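Side-chain contacts in blue-light receptor of the BLUF-family (Rhodobacter sphaeroides, PDB 2BYC), which probably works as a blue-light photoreceptor and, in this dark-state crystal structure, holds flavin mononucleotide in its BLUF fold: residues A[28-33]-A[93-98]; A[35-40]-A[62-67]; A[102-105]-A[110-113]. All coordinates share one frame; numbering follows the deposited sequence.

Contact 1. Residues A[28-33]-A[93-98]. With FMN (flavin mononucleotide), chain C.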
loop_
_atom_site.group_PDB
_atom_site.type_symbol
_atom_site.label_atom_id
_atom_site.label_comp_id
_atom_site.label_asym_id
_atom_site.label_seq_id
_atom_site.Cartn_x
_atom_site.Cartn_y
_atom_site.Cartn_z
ATOM N N ARG A 28 -10.473 -2.129 -8.372
ATOM C CA ARG A 28 -10.959 -1.677 -9.648
ATOM C C ARG A 28 -10.755 -0.160 -9.721
ATOM O O ARG A 28 -10.141 0.338 -10.658
ATOM C CB ARG A 28 -12.415 -1.999 -9.759
ATOM C CG ARG A 28 -13.053 -1.581 -11.051
ATOM C CD ARG A 28 -14.514 -1.973 -10.953
ATOM N NE ARG A 28 -15.100 -1.884 -12.275
ATOM C CZ ARG A 28 -16.190 -2.543 -12.673
ATOM N NH1 ARG A 28 -16.852 -3.360 -11.834
ATOM N NH2 ARG A 28 -16.619 -2.376 -13.928
ATOM N N ALA A 29 -11.248 0.541 -8.703
ATOM C CA ALA A 29 -11.074 1.973 -8.545
ATOM C C ALA A 29 -9.656 2.444 -8.629
ATOM O O ALA A 29 -9.383 3.394 -9.314
ATOM C CB ALA A 29 -11.675 2.437 -7.221
ATOM N N SER A 30 -8.755 1.756 -7.922
ATOM C CA SER A 30 -7.413 2.190 -7.737
ATOM C C SER A 30 -6.582 1.939 -8.988
ATOM O O SER A 30 -5.736 2.738 -9.349
ATOM C CB SER A 30 -6.807 1.444 -6.569
ATOM O OG SER A 30 -6.630 0.147 -6.999
ATOM N N ARG A 31 -6.835 0.835 -9.674
ATOM C CA ARG A 31 -6.098 0.558 -10.868
ATOM C C ARG A 31 -6.273 1.730 -11.890
ATOM O O ARG A 31 -5.298 2.183 -12.532
ATOM C CB ARG A 31 -6.520 -0.807 -11.446
ATOM C CG ARG A 31 -5.644 -1.257 -12.608
ATOM C CD ARG A 31 -6.240 -2.368 -13.454
ATOM N NE ARG A 31 -5.230 -2.741 -14.471
ATOM C CZ ARG A 31 -5.277 -3.796 -15.311
ATOM N NH1 ARG A 31 -6.312 -4.662 -15.333
ATOM N NH2 ARG A 31 -4.278 -3.982 -16.166
ATOM N N VAL A 32 -7.481 2.271 -12.027
ATOM C CA VAL A 32 -7.637 3.343 -12.990
ATOM C C VAL A 32 -7.103 4.729 -12.496
ATOM O O VAL A 32 -6.289 5.433 -13.215
ATOM C CB VAL A 32 -9.045 3.361 -13.505
ATOM C CG1 VAL A 32 -9.251 4.560 -14.492
ATOM C CG2 VAL A 32 -9.340 1.991 -14.203
ATOM N N ARG A 33 -7.490 5.100 -11.276
ATOM C CA ARG A 33 -6.998 6.314 -10.609
ATOM C C ARG A 33 -5.491 6.342 -10.490
ATOM O O ARG A 33 -4.813 7.294 -10.929
ATOM C CB ARG A 33 -7.612 6.378 -9.202
ATOM C CG ARG A 33 -7.321 7.600 -8.359
ATOM C CD ARG A 33 -8.329 8.680 -8.671
ATOM N NE ARG A 33 -9.482 8.797 -7.762
ATOM C CZ ARG A 33 -10.522 7.990 -7.675
ATOM N NH1 ARG A 33 -10.604 6.893 -8.377
ATOM N NH2 ARG A 33 -11.473 8.268 -6.827
ATOM N N TRP A 93 3.429 -1.740 -10.598
ATOM C CA TRP A 93 2.073 -1.952 -10.037
ATOM C C TRP A 93 1.452 -0.669 -9.592
ATOM O O TRP A 93 1.929 0.000 -8.676
ATOM C CB TRP A 93 2.067 -2.914 -8.858
ATOM C CG TRP A 93 2.816 -4.164 -9.091
ATOM C CD1 TRP A 93 4.157 -4.369 -8.915
ATOM C CD2 TRP A 93 2.272 -5.395 -9.569
ATOM N NE1 TRP A 93 4.471 -5.658 -9.259
ATOM C CE2 TRP A 93 3.327 -6.312 -9.643
ATOM C CE3 TRP A 93 0.985 -5.814 -9.921
ATOM C CZ2 TRP A 93 3.144 -7.630 -10.011
ATOM C CZ3 TRP A 93 0.802 -7.157 -10.327
ATOM C CH2 TRP A 93 1.884 -8.030 -10.367
ATOM N N SER A 94 0.358 -0.383 -10.264
ATOM C CA SER A 94 -0.596 0.634 -9.939
ATOM C C SER A 94 -1.125 0.478 -8.498
ATOM O O SER A 94 -1.155 1.438 -7.782
ATOM C CB SER A 94 -1.732 0.530 -10.964
ATOM O OG SER A 94 -2.582 1.647 -10.893
ATOM N N MET A 95 -1.510 -0.746 -8.126
ATOM C CA MET A 95 -1.796 -1.151 -6.727
ATOM C C MET A 95 -1.726 -2.668 -6.852
ATOM O O MET A 95 -2.351 -3.228 -7.690
ATOM C CB MET A 95 -3.157 -0.605 -6.258
ATOM C CG MET A 95 -3.420 -0.575 -4.730
ATOM S SD MET A 95 -1.874 -0.393 -3.884
ATOM C CE MET A 95 -1.363 1.293 -4.332
ATOM N N ARG A 96 -0.854 -3.316 -6.118
ATOM C CA ARG A 96 -0.899 -4.779 -6.100
ATOM C C ARG A 96 -1.512 -5.107 -4.727
ATOM O O ARG A 96 -1.133 -4.470 -3.738
ATOM C CB ARG A 96 0.475 -5.402 -6.216
ATOM C CG ARG A 96 0.332 -6.914 -6.535
ATOM C CD ARG A 96 1.654 -7.520 -6.542
ATOM N NE ARG A 96 1.675 -8.965 -6.778
ATOM C CZ ARG A 96 1.139 -9.916 -6.000
ATOM N NH1 ARG A 96 0.412 -9.606 -4.927
ATOM N NH2 ARG A 96 1.303 -11.207 -6.326
ATOM N N ILE A 97 -2.497 -5.979 -4.644
ATOM C CA ILE A 97 -3.021 -6.305 -3.301
ATOM C C ILE A 97 -2.206 -7.514 -2.893
ATOM O O ILE A 97 -1.889 -8.390 -3.739
ATOM C CB ILE A 97 -4.499 -6.608 -3.267
ATOM C CG1 ILE A 97 -4.882 -6.875 -1.820
ATOM C CG2 ILE A 97 -4.881 -7.719 -4.195
ATOM C CD1 ILE A 97 -6.318 -6.952 -1.539
ATOM N N VAL A 98 -1.841 -7.527 -1.617
ATOM C CA VAL A 98 -1.129 -8.626 -1.026
ATOM C C VAL A 98 -2.015 -9.116 0.149
ATOM O O VAL A 98 -2.058 -8.496 1.195
ATOM C CB VAL A 98 0.264 -8.236 -0.513
ATOM C CG1 VAL A 98 0.888 -9.442 0.080
ATOM C CG2 VAL A 98 1.171 -7.779 -1.662
HETATM N N1 FMN C . -8.417 4.361 -4.466
HETATM C C2 FMN C . -7.447 4.640 -5.403
HETATM O O2 FMN C . -7.746 5.265 -6.447
HETATM N N3 FMN C . -6.162 4.243 -5.227
HETATM C C4 FMN C . -5.885 3.538 -4.109
HETATM O O4 FMN C . -4.753 3.236 -3.905
HETATM C C4A FMN C . -6.854 3.243 -3.145
HETATM N N5 FMN C . -6.517 2.520 -2.013
HETATM C C5A FMN C . -7.459 2.286 -1.000
HETATM C C6 FMN C . -7.121 1.603 0.147
HETATM C C7 FMN C . -8.053 1.293 1.148
HETATM C C7M FMN C . -7.607 0.670 2.477
HETATM C C8 FMN C . -9.352 1.725 0.976
HETATM C C8M FMN C . -10.418 1.499 2.036
HETATM C C9 FMN C . -9.708 2.429 -0.172
HETATM C C9A FMN C . -8.736 2.715 -1.179
HETATM N N10 FMN C . -9.082 3.412 -2.359
HETATM C C10 FMN C . -8.116 3.683 -3.321
HETATM C "C1'" FMN C . -10.502 3.620 -2.766
HETATM C "C2'" FMN C . -10.626 5.125 -2.743
HETATM O "O2'" FMN C . -10.927 5.364 -1.398
HETATM C "C3'" FMN C . -11.680 5.732 -3.684
HETATM O "O3'" FMN C . -12.945 5.455 -3.171
HETATM C "C4'" FMN C . -11.650 5.283 -5.137
HETATM O "O4'" FMN C . -10.504 5.762 -5.873
HETATM C "C5'" FMN C . -12.886 5.834 -5.852
HETATM O "O5'" FMN C . -13.966 4.925 -6.074
HETATM P P FMN C . -15.037 5.482 -7.129
HETATM O O1P FMN C . -16.109 4.430 -7.457
HETATM O O2P FMN C . -15.660 6.682 -6.426
HETATM O O3P FMN C . -14.161 5.854 -8.301
#
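In the flavin pocket of the BLUF fold, Ser30 and Arg31 of helix 19-37 meet Ser94 and Met95 on the approach to strand 96-98. The helix runs along one side of the flavin. Ala29 sets its CB 3.5 Å from C4' of the FMN ribityl chain, while Ser30 places CB over one face of the pyrimidine ring, 3.2 Å from N3. A turn further on, Arg33, an FMN-binding residue, brings the start of its side chain to the ligand, with both CB and CG 3.0 Å from FMN O2. Ser30 turns its OG back between its own backbone N and carbonyl carbon (chi1 71°), where the hydroxyl bonds to the carbonyl of Met27. That same OG presents its flank to Met95, 3.6 Å from CB.

Among residues 93-98 it is Met95 that approaches the flavin. Its chain is bent at both chi2 and chi3, and the bends carry CE to 3.9 Å from FMN O4. The side chain also touches Gln52, a flavin-binding residue.

A single hydrogen bond ties the two segments together, and the carbonyl of Ser94 adds a bond to Asn34 of the same helix. Ser94 OG gives its proton to Arg31 O at 3.2 Å, coming in from the side at a C=O...O angle of 110° and tilted 24° from the carbonyl plane.

Contact 2. Residues A[35-40]-A[62-67]. With FMN (flavin mononucleotide), chain C.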
loop_
_atom_site.group_PDB
_atom_site.type_symbol
_atom_site.label_atom_id
_atom_site.label_comp_id
_atom_site.label_asym_id
_atom_site.label_seq_id
_atom_site.Cartn_x
_atom_site.Cartn_y
_atom_site.Cartn_z
ATOM N N LEU A 35 -3.169 4.785 -12.103
ATOM C CA LEU A 35 -2.561 4.860 -13.419
ATOM C C LEU A 35 -2.533 6.335 -13.942
ATOM O O LEU A 35 -1.482 6.834 -14.464
ATOM C CB LEU A 35 -3.339 3.934 -14.362
ATOM C CG LEU A 35 -2.538 3.112 -15.367
ATOM C CD1 LEU A 35 -2.491 3.940 -16.590
ATOM C CD2 LEU A 35 -1.132 2.672 -14.882
ATOM N N ARG A 36 -3.643 7.030 -13.756
ATOM C CA ARG A 36 -3.790 8.382 -14.233
ATOM C C ARG A 36 -2.895 9.259 -13.395
ATOM O O ARG A 36 -2.190 10.134 -13.911
ATOM C CB ARG A 36 -5.239 8.807 -14.061
ATOM C CG ARG A 36 -5.485 10.238 -14.408
ATOM C CD ARG A 36 -6.922 10.476 -14.684
ATOM N NE ARG A 36 -7.688 10.519 -13.449
ATOM C CZ ARG A 36 -8.495 9.542 -13.037
ATOM N NH1 ARG A 36 -8.620 8.435 -13.763
ATOM N NH2 ARG A 36 -9.162 9.696 -11.899
ATOM N N LEU A 37 -2.921 9.046 -12.092
ATOM C CA LEU A 37 -2.196 9.961 -11.209
ATOM C C LEU A 37 -0.689 9.757 -11.226
ATOM O O LEU A 37 0.076 10.577 -10.746
ATOM C CB LEU A 37 -2.613 9.703 -9.770
ATOM C CG LEU A 37 -3.952 10.234 -9.343
ATOM C CD1 LEU A 37 -4.120 9.995 -7.809
ATOM C CD2 LEU A 37 -4.001 11.688 -9.685
ATOM N N GLY A 38 -0.270 8.637 -11.735
ATOM C CA GLY A 38 1.136 8.290 -11.651
ATOM C C GLY A 38 1.411 7.679 -10.269
ATOM O O GLY A 38 2.526 7.688 -9.795
ATOM N N ILE A 39 0.412 7.112 -9.628
ATOM C CA ILE A 39 0.719 6.354 -8.397
ATOM C C ILE A 39 1.005 4.876 -8.614
ATOM O O ILE A 39 0.437 4.278 -9.481
ATOM C CB ILE A 39 -0.466 6.485 -7.389
ATOM C CG1 ILE A 39 -0.731 7.962 -7.147
ATOM C CG2 ILE A 39 -0.177 5.776 -6.123
ATOM C CD1 ILE A 39 0.383 8.580 -6.372
ATOM N N THR A 40 1.911 4.286 -7.832
ATOM C CA THR A 40 2.158 2.863 -7.835
ATOM C C THR A 40 2.304 2.439 -6.409
ATOM O O THR A 40 2.517 3.269 -5.564
ATOM C CB THR A 40 3.480 2.521 -8.615
ATOM O OG1 THR A 40 4.598 3.272 -8.081
ATOM C CG2 THR A 40 3.278 2.738 -10.067
ATOM N N ASP A 62 -0.365 13.203 -1.863
ATOM C CA ASP A 62 -1.227 14.067 -1.017
ATOM C C ASP A 62 -2.719 13.967 -1.376
ATOM O O ASP A 62 -3.566 13.759 -0.503
ATOM C CB ASP A 62 -0.773 15.541 -1.074
ATOM C CG ASP A 62 -1.698 16.453 -0.328
ATOM O OD1 ASP A 62 -1.682 16.437 0.932
ATOM O OD2 ASP A 62 -2.451 17.221 -1.015
ATOM N N GLU A 63 -3.021 14.103 -2.670
ATOM C CA GLU A 63 -4.355 14.030 -3.189
ATOM C C GLU A 63 -5.051 12.699 -2.917
ATOM O O GLU A 63 -6.183 12.638 -2.410
ATOM C CB GLU A 63 -4.277 14.257 -4.677
ATOM C CG GLU A 63 -5.605 14.293 -5.309
ATOM C CD GLU A 63 -5.591 14.537 -6.827
ATOM O OE1 GLU A 63 -4.898 13.770 -7.572
ATOM O OE2 GLU A 63 -6.321 15.478 -7.270
ATOM N N LEU A 64 -4.309 11.629 -3.183
ATOM C CA LEU A 64 -4.802 10.310 -3.066
ATOM C C LEU A 64 -5.046 10.021 -1.623
ATOM O O LEU A 64 -6.082 9.484 -1.269
ATOM C CB LEU A 64 -3.826 9.312 -3.701
ATOM C CG LEU A 64 -4.445 7.903 -3.768
ATOM C CD1 LEU A 64 -5.884 7.750 -4.489
ATOM C CD2 LEU A 64 -3.476 6.853 -4.263
ATOM N N PHE A 65 -4.087 10.347 -0.776
ATOM C CA PHE A 65 -4.226 9.986 0.610
ATOM C C PHE A 65 -5.448 10.680 1.140
ATOM O O PHE A 65 -6.128 10.131 1.988
ATOM C CB PHE A 65 -2.948 10.404 1.368
ATOM C CG PHE A 65 -2.953 10.028 2.829
ATOM C CD1 PHE A 65 -3.120 8.705 3.210
ATOM C CD2 PHE A 65 -2.737 10.978 3.802
ATOM C CE1 PHE A 65 -3.075 8.344 4.552
ATOM C CE2 PHE A 65 -2.699 10.621 5.144
ATOM C CZ PHE A 65 -2.874 9.300 5.518
ATOM N N ARG A 66 -5.737 11.878 0.606
ATOM C CA ARG A 66 -6.877 12.652 1.050
ATOM C C ARG A 66 -8.115 11.882 0.782
ATOM O O ARG A 66 -8.943 11.821 1.655
ATOM C CB ARG A 66 -7.024 14.006 0.351
ATOM C CG ARG A 66 -5.916 14.910 0.713
ATOM C CD ARG A 66 -6.235 15.893 1.856
ATOM N NE ARG A 66 -5.088 16.783 2.041
ATOM C CZ ARG A 66 -4.669 17.638 1.112
ATOM N NH1 ARG A 66 -5.314 17.724 -0.053
ATOM N NH2 ARG A 66 -3.597 18.382 1.343
ATOM N N LEU A 67 -8.239 11.334 -0.424
ATOM C CA LEU A 67 -9.406 10.545 -0.849
ATOM C C LEU A 67 -9.545 9.269 -0.065
ATOM O O LEU A 67 -10.606 8.936 0.443
ATOM C CB LEU A 67 -9.239 10.196 -2.310
ATOM C CG LEU A 67 -9.934 11.249 -3.140
ATOM C CD1 LEU A 67 -9.452 11.215 -4.606
ATOM C CD2 LEU A 67 -11.509 11.078 -2.959
HETATM N N1 FMN C . -8.417 4.361 -4.466
HETATM C C2 FMN C . -7.447 4.640 -5.403
HETATM O O2 FMN C . -7.746 5.265 -6.447
HETATM N N3 FMN C . -6.162 4.243 -5.227
HETATM C C4 FMN C . -5.885 3.538 -4.109
HETATM O O4 FMN C . -4.753 3.236 -3.905
HETATM C C4A FMN C . -6.854 3.243 -3.145
HETATM N N5 FMN C . -6.517 2.520 -2.013
HETATM C C5A FMN C . -7.459 2.286 -1.000
HETATM C C6 FMN C . -7.121 1.603 0.147
HETATM C C7 FMN C . -8.053 1.293 1.148
HETATM C C7M FMN C . -7.607 0.670 2.477
HETATM C C8 FMN C . -9.352 1.725 0.976
HETATM C C8M FMN C . -10.418 1.499 2.036
HETATM C C9 FMN C . -9.708 2.429 -0.172
HETATM C C9A FMN C . -8.736 2.715 -1.179
HETATM N N10 FMN C . -9.082 3.412 -2.359
HETATM C C10 FMN C . -8.116 3.683 -3.321
HETATM C "C1'" FMN C . -10.502 3.620 -2.766
HETATM C "C2'" FMN C . -10.626 5.125 -2.743
HETATM O "O2'" FMN C . -10.927 5.364 -1.398
HETATM C "C3'" FMN C . -11.680 5.732 -3.684
HETATM O "O3'" FMN C . -12.945 5.455 -3.171
HETATM C "C4'" FMN C . -11.650 5.283 -5.137
HETATM O "O4'" FMN C . -10.504 5.762 -5.873
HETATM C "C5'" FMN C . -12.886 5.834 -5.852
HETATM O "O5'" FMN C . -13.966 4.925 -6.074
HETATM P P FMN C . -15.037 5.482 -7.129
HETATM O O1P FMN C . -16.109 4.430 -7.457
HETATM O O2P FMN C . -15.660 6.682 -6.426
HETATM O O3P FMN C . -14.161 5.854 -8.301
#
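A carboxylate resting on a methyl group marks this contact: Glu63 OE1 lies only 3.1 Å from Leu37 CD2. Glu63 leaves helix 58-69 with CG anti to its backbone N (chi1 -176°) and stays extended beyond it, which carries the acid across to the leucine at the exposed margin. The meeting is a matter of shape, since Leu37 offers that oxygen nothing but carbon.

Further in, the contact turns apolar. Leu37 puts its other methyl, CD1, 4.2 Å from Leu64 CB. Just past helix 19-37, Gly38 takes a positive phi of 82°, and the turned chain brings Ile39 round to the same neighbour, with Ile39 CG2 3.9 Å from Leu64 CD2. Ile39 is buried there, also touching Ile54, Ala60 and Cys61.

Leu64 uses both branches. CD1 lies over the flavin, 3.6 Å from FMN N3, while CD2 sits between Ile39 and the ligand, 3.9 Å from FMN O4. Leu64 thus covers the face of the pyrimidine ring opposite Ser30, and Leu37 and Ile39 back it from behind. A flavin lodged between two helices that pack on a beta-sheet is the hallmark of the BLUF fold.

Contact 3. Residues A[102-105]-A[110-113]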
loop_
_atom_site.group_PDB
_atom_site.type_symbol
_atom_site.label_atom_id
_atom_site.label_comp_id
_atom_site.label_asym_id
_atom_site.label_seq_id
_atom_site.Cartn_x
_atom_site.Cartn_y
_atom_site.Cartn_z
ATOM N N GLU A 102 -0.716 -14.792 0.905
ATOM C CA GLU A 102 0.618 -14.479 0.397
ATOM C C GLU A 102 1.484 -13.725 1.385
ATOM O O GLU A 102 2.686 -13.799 1.348
ATOM C CB GLU A 102 0.507 -13.655 -0.886
ATOM C CG GLU A 102 1.800 -13.430 -1.649
ATOM C CD GLU A 102 1.586 -12.522 -2.875
ATOM O OE1 GLU A 102 0.601 -11.741 -2.872
ATOM O OE2 GLU A 102 2.400 -12.564 -3.837
ATOM N N LEU A 103 0.880 -12.954 2.266
ATOM C CA LEU A 103 1.715 -12.281 3.257
ATOM C C LEU A 103 2.241 -13.341 4.226
ATOM O O LEU A 103 3.346 -13.229 4.696
ATOM C CB LEU A 103 0.903 -11.258 4.039
ATOM C CG LEU A 103 1.500 -10.344 5.097
ATOM C CD1 LEU A 103 2.580 -9.531 4.483
ATOM C CD2 LEU A 103 0.400 -9.428 5.650
ATOM N N ARG A 104 1.420 -14.347 4.557
ATOM C CA ARG A 104 1.891 -15.493 5.381
ATOM C C ARG A 104 3.157 -16.122 4.788
ATOM O O ARG A 104 4.147 -16.321 5.495
ATOM C CB ARG A 104 0.789 -16.563 5.547
ATOM C CG ARG A 104 -0.219 -16.302 6.655
ATOM C CD ARG A 104 -1.328 -17.397 6.633
ATOM N NE ARG A 104 -2.388 -17.221 5.601
ATOM C CZ ARG A 104 -3.187 -18.194 5.101
ATOM N NH1 ARG A 104 -3.050 -19.459 5.505
ATOM N NH2 ARG A 104 -4.131 -17.916 4.182
ATOM N N ALA A 105 3.124 -16.425 3.490
ATOM C CA ALA A 105 4.254 -17.013 2.793
ATOM C C ALA A 105 5.465 -16.087 2.649
ATOM O O ALA A 105 6.601 -16.552 2.660
ATOM C CB ALA A 105 3.822 -17.503 1.414
ATOM N N LEU A 110 5.376 -10.765 10.098
ATOM C CA LEU A 110 4.740 -9.457 9.952
ATOM C C LEU A 110 3.241 -9.528 9.592
ATOM O O LEU A 110 2.605 -8.484 9.428
ATOM C CB LEU A 110 5.530 -8.598 8.966
ATOM C CG LEU A 110 6.991 -8.485 9.367
ATOM C CD1 LEU A 110 7.825 -9.430 8.508
ATOM C CD2 LEU A 110 7.536 -7.056 9.228
ATOM N N GLU A 111 2.695 -10.743 9.515
ATOM C CA GLU A 111 1.326 -10.987 9.050
ATOM C C GLU A 111 0.334 -10.156 9.876
ATOM O O GLU A 111 -0.720 -9.771 9.381
ATOM C CB GLU A 111 0.996 -12.512 9.050
ATOM C CG GLU A 111 -0.525 -12.897 9.138
ATOM C CD GLU A 111 -0.844 -14.197 9.947
ATOM O OE1 GLU A 111 -0.070 -15.194 9.915
ATOM O OE2 GLU A 111 -1.909 -14.225 10.611
ATOM N N ARG A 112 0.690 -9.847 11.127
ATOM C CA ARG A 112 -0.206 -9.109 11.974
ATOM C C ARG A 112 -0.290 -7.658 11.522
ATOM O O ARG A 112 -1.292 -6.993 11.805
ATOM C CB ARG A 112 0.156 -9.199 13.473
ATOM C CG ARG A 112 -0.268 -10.557 14.113
ATOM C CD ARG A 112 -0.644 -10.443 15.610
ATOM N NE ARG A 112 -0.413 -11.748 16.258
ATOM C CZ ARG A 112 -0.296 -11.991 17.569
ATOM N NH1 ARG A 112 -0.397 -11.023 18.470
ATOM N NH2 ARG A 112 -0.059 -13.242 17.974
ATOM N N LEU A 113 0.764 -7.157 10.865
ATOM C CA LEU A 113 0.737 -5.739 10.387
ATOM C C LEU A 113 0.524 -4.734 11.554
ATOM O O LEU A 113 -0.288 -3.756 11.506
ATOM C CB LEU A 113 -0.337 -5.570 9.337
ATOM C CG LEU A 113 -0.181 -6.366 8.051
ATOM C CD1 LEU A 113 -1.246 -5.841 7.095
ATOM C CD2 LEU A 113 1.173 -6.089 7.507
#
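A type I beta turn, Leu110 to Leu113, folds back on helix 100-106 and puts Leu103 and Arg104 of the helix against Glu111 and Leu113 of the turn. In this BLUF protein the turn lies in the loop between helix 100-106 and helix 120-131 and packs back on the first of them.

The apolar part is centred on Leu103. Its CG stands anti to the backbone N (chi1 -177°), a setting that sends the isobutyl group out from the helix to the turn. There the CD2 methyl does most of the touching: it sits 3.9 Å from Glu111 CA, against the turn's own backbone, and equally 3.9 Å from Leu113 CD2, the two leucines meeting at a slant. Leu113 reaches in with the end of its side chain, and both leucines are buried. Leu103 also packs on Leu124 of helix 120-131, as does Leu110, so the turn and the two helices share one apolar patch.

Backbone bonding holds the turn itself in shape. Leu113 N donates to Leu110 O at 2.7 Å, closing the turn, and Leu113 then takes up left-handed backbone angles (phi 58°).

The polar side chains lie at the outer margin. Arg104 and Glu111 run side by side and point the same way, but the carboxylate lies beside the aliphatic stem of the arginine rather than its guanidinium. The arginine bends at chi3, the two flat groups are turned 72° from each other, and Arg104 NE stays 5.3 Å from Glu111 OE1. Any attraction between the charges is probably weak, with no contact between the charged atoms. The acid rests on carbon, Glu111 OE1 lying 3.4 Å from Arg104 CG.

Overall arrangement
Contacts 1 and 2 share helix 19-37 and both reach the FMN. Their centres lie about 10 Å apart, and they touch at several points, among them Arg33 CG, 4.1 Å from Leu64 CD1. Together they line the flavin from the two helices and from Met95, while Asn34, Gln52 and Asp71 add hydrogen bonds to the ligand. Contact 3 stands apart, its centre about 20 Å from that of contact 1 and 25 Å from that of contact 2, which lies across the chain's centre from it. Its link to the pocket runs through 93-98: Arg96, the residue after Met95, forms a salt bridge from NH1 to Glu102 OE1 at 3.0 Å.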